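Local coordinates for protein regulator of polyketide synthase expression (PDB 3ONQ) that is of uncharacterised function but, with its C-terminal PucR-type helix-turn-helix domain, probably acts as a transcriptional regulator, at residues N35-R40 with G135-L140. Sequence-based numbering, arbitrary orientation.
Sequences NMTDDR and GASHAL
At the Schellman motif that ends helix 21-33, Asn-35 and, just beyond it in the connector, Thr-37 meet Ser-137 of helix 132-149. Asn-35, with positive phi (68°), is the C-prime residue: Met-36 N reaches back to Cys-31 O and Asn-35 N to Leu-32 O. The turn brings Asn-35 CA to 3.5 Å from Ser-137 OG. That hydroxyl is hydrogen-bonded to Leu-32 O, so one helix-end carbonyl is engaged by both the Schellman turn and the serine. A chi1 of 179° sets Ser-137 OG anti to the backbone N, where it bonds to Leu-32 O and also lies beside Asn-35 CA and the Thr-37 methyl, while the serine CB packs against that methyl, Thr-37 CG2 to Ser-137 CB 3.6 Å. Thr-37 CG2 lies 3.8 Å from Ser-137 OG. Farther along the connector, Asp-38 caps helix 39-48: its OD2 accepts from Arg-40 N at 2.8 Å. Arg-40 also clasps the carboxylate through two nitrogens, NH2 to Asp-38 OD1 at 2.8 Å and NE to Asp-38 OD2 at 2.9 Å; both oxygens lie near the guanidinium plane, yet the pair is tilted some 35° from the carboxylate plane. OD2 thus takes two donors and the cap is fixed in rotation. Arg-40 NH1 binds Ala-9 O, tying the cap to the N-terminal region. One turn on from Ser-137, Leu-140 packs on Phe-29, Leu-32 and Leu-33, joining helices 132-149 and 21-33 through apolar contact. The whole is a helix-to-helix connector, Schellman C-cap followed by an aspartate N-cap, seated against a helix that packs on a mixed beta-sheet.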
loop_
_atom_site.group_PDB
_atom_site.type_symbol
_atom_site.label_atom_id
_atom_site.label_comp_id
_atom_site.label_asym_id
_atom_site.label_seq_id
_atom_site.Cartn_x
_atom_site.Cartn_y
_atom_site.Cartn_z
ATOM N N ASN B 35 -3.259 8.236 -9.923
ATOM C CA ASN B 35 -3.090 7.272 -8.830
ATOM C C ASN B 35 -2.197 7.725 -7.672
ATOM O O ASN B 35 -1.592 6.900 -6.988
ATOM C CB ASN B 35 -2.598 5.915 -9.351
ATOM C CG ASN B 35 -2.731 4.808 -8.312
ATOM O OD1 ASN B 35 -3.686 4.780 -7.541
ATOM N ND2 ASN B 35 -1.760 3.906 -8.278
HETATM N N MSE B 36 -2.117 9.032 -7.446
HETATM C CA MSE B 36 -1.346 9.554 -6.321
HETATM C C MSE B 36 -2.288 9.767 -5.131
HETATM O O MSE B 36 -3.215 10.574 -5.204
HETATM C CB MSE B 36 -0.629 10.850 -6.718
HETATM C CG MSE B 36 0.397 10.678 -7.852
HETATM SE SE MSE B 36 0.889 12.370 -8.736
HETATM C CE MSE B 36 1.737 13.277 -7.232
ATOM N N THR B 37 -2.149 8.907 -4.114
ATOM C CA THR B 37 -3.060 8.898 -2.977
ATOM C C THR B 37 -2.405 9.179 -1.621
ATOM O O THR B 37 -2.974 8.910 -0.579
ATOM C CB THR B 37 -3.847 7.597 -2.924
ATOM O OG1 THR B 37 -2.942 6.508 -2.773
ATOM C CG2 THR B 37 -4.615 7.422 -4.204
ATOM N N ASP B 38 -1.207 9.732 -1.655
ATOM C CA ASP B 38 -0.427 9.968 -0.453
ATOM C C ASP B 38 -0.879 11.199 0.322
ATOM O O ASP B 38 -1.821 11.875 -0.052
ATOM C CB ASP B 38 1.059 10.039 -0.779
ATOM C CG ASP B 38 1.411 11.235 -1.608
ATOM O OD1 ASP B 38 1.696 11.063 -2.799
ATOM O OD2 ASP B 38 1.403 12.351 -1.071
ATOM N N ASP B 39 -0.194 11.467 1.421
ATOM C CA ASP B 39 -0.574 12.526 2.347
ATOM C C ASP B 39 -0.627 13.907 1.710
ATOM O O ASP B 39 -1.424 14.735 2.114
ATOM C CB ASP B 39 0.337 12.517 3.571
ATOM C CG ASP B 39 -0.058 11.458 4.574
ATOM O OD1 ASP B 39 -1.249 11.099 4.632
ATOM O OD2 ASP B 39 0.821 10.980 5.307
ATOM N N ARG B 40 0.226 14.168 0.733
ATOM C CA ARG B 40 0.194 15.452 0.056
ATOM C C ARG B 40 -1.159 15.671 -0.629
ATOM O O ARG B 40 -1.699 16.762 -0.617
ATOM C CB ARG B 40 1.317 15.544 -0.971
ATOM C CG ARG B 40 2.704 15.431 -0.394
ATOM C CD ARG B 40 3.739 15.231 -1.474
ATOM N NE ARG B 40 3.559 13.969 -2.175
ATOM C CZ ARG B 40 4.094 13.684 -3.352
ATOM N NH1 ARG B 40 4.856 14.565 -3.970
ATOM N NH2 ARG B 40 3.869 12.512 -3.910
ATOM N N GLY B 135 -10.334 6.285 -2.458
ATOM C CA GLY B 135 -11.582 6.020 -3.158
ATOM C C GLY B 135 -11.823 7.035 -4.260
ATOM O O GLY B 135 -12.238 6.689 -5.361
ATOM N N ALA B 136 -11.557 8.301 -3.955
ATOM C CA ALA B 136 -11.634 9.363 -4.945
ATOM C C ALA B 136 -10.780 9.021 -6.164
ATOM O O ALA B 136 -11.235 9.133 -7.307
ATOM C CB ALA B 136 -11.186 10.692 -4.326
ATOM N N SER B 137 -9.543 8.591 -5.929
ATOM C CA SER B 137 -8.658 8.230 -7.043
ATOM C C SER B 137 -9.237 7.037 -7.813
ATOM O O SER B 137 -9.238 7.017 -9.042
ATOM C CB SER B 137 -7.262 7.883 -6.531
ATOM O OG SER B 137 -6.404 7.515 -7.604
ATOM N N HIS B 138 -9.728 6.052 -7.073
ATOM C CA HIS B 138 -10.402 4.899 -7.658
ATOM C C HIS B 138 -11.609 5.309 -8.520
ATOM O O HIS B 138 -11.757 4.850 -9.655
ATOM C CB HIS B 138 -10.856 3.941 -6.542
ATOM C CG HIS B 138 -11.338 2.618 -7.043
ATOM N ND1 HIS B 138 -11.591 1.547 -6.213
ATOM C CD2 HIS B 138 -11.616 2.186 -8.303
ATOM C CE1 HIS B 138 -11.993 0.515 -6.932
ATOM N NE2 HIS B 138 -12.018 0.879 -8.204
ATOM N N ALA B 139 -12.476 6.157 -7.976
ATOM C CA ALA B 139 -13.671 6.607 -8.690
ATOM C C ALA B 139 -13.312 7.319 -9.990
ATOM O O ALA B 139 -13.894 7.060 -11.044
ATOM C CB ALA B 139 -14.529 7.529 -7.792
ATOM N N LEU B 140 -12.356 8.232 -9.922
ATOM C CA LEU B 140 -11.946 8.944 -11.125
ATOM C C LEU B 140 -11.297 8.024 -12.172
ATOM O O LEU B 140 -11.539 8.164 -13.367
ATOM C CB LEU B 140 -11.030 10.111 -10.773
ATOM C CG LEU B 140 -11.777 11.287 -10.129
ATOM C CD1 LEU B 140 -10.811 12.323 -9.526
ATOM C CD2 LEU B 140 -12.661 11.943 -11.167
#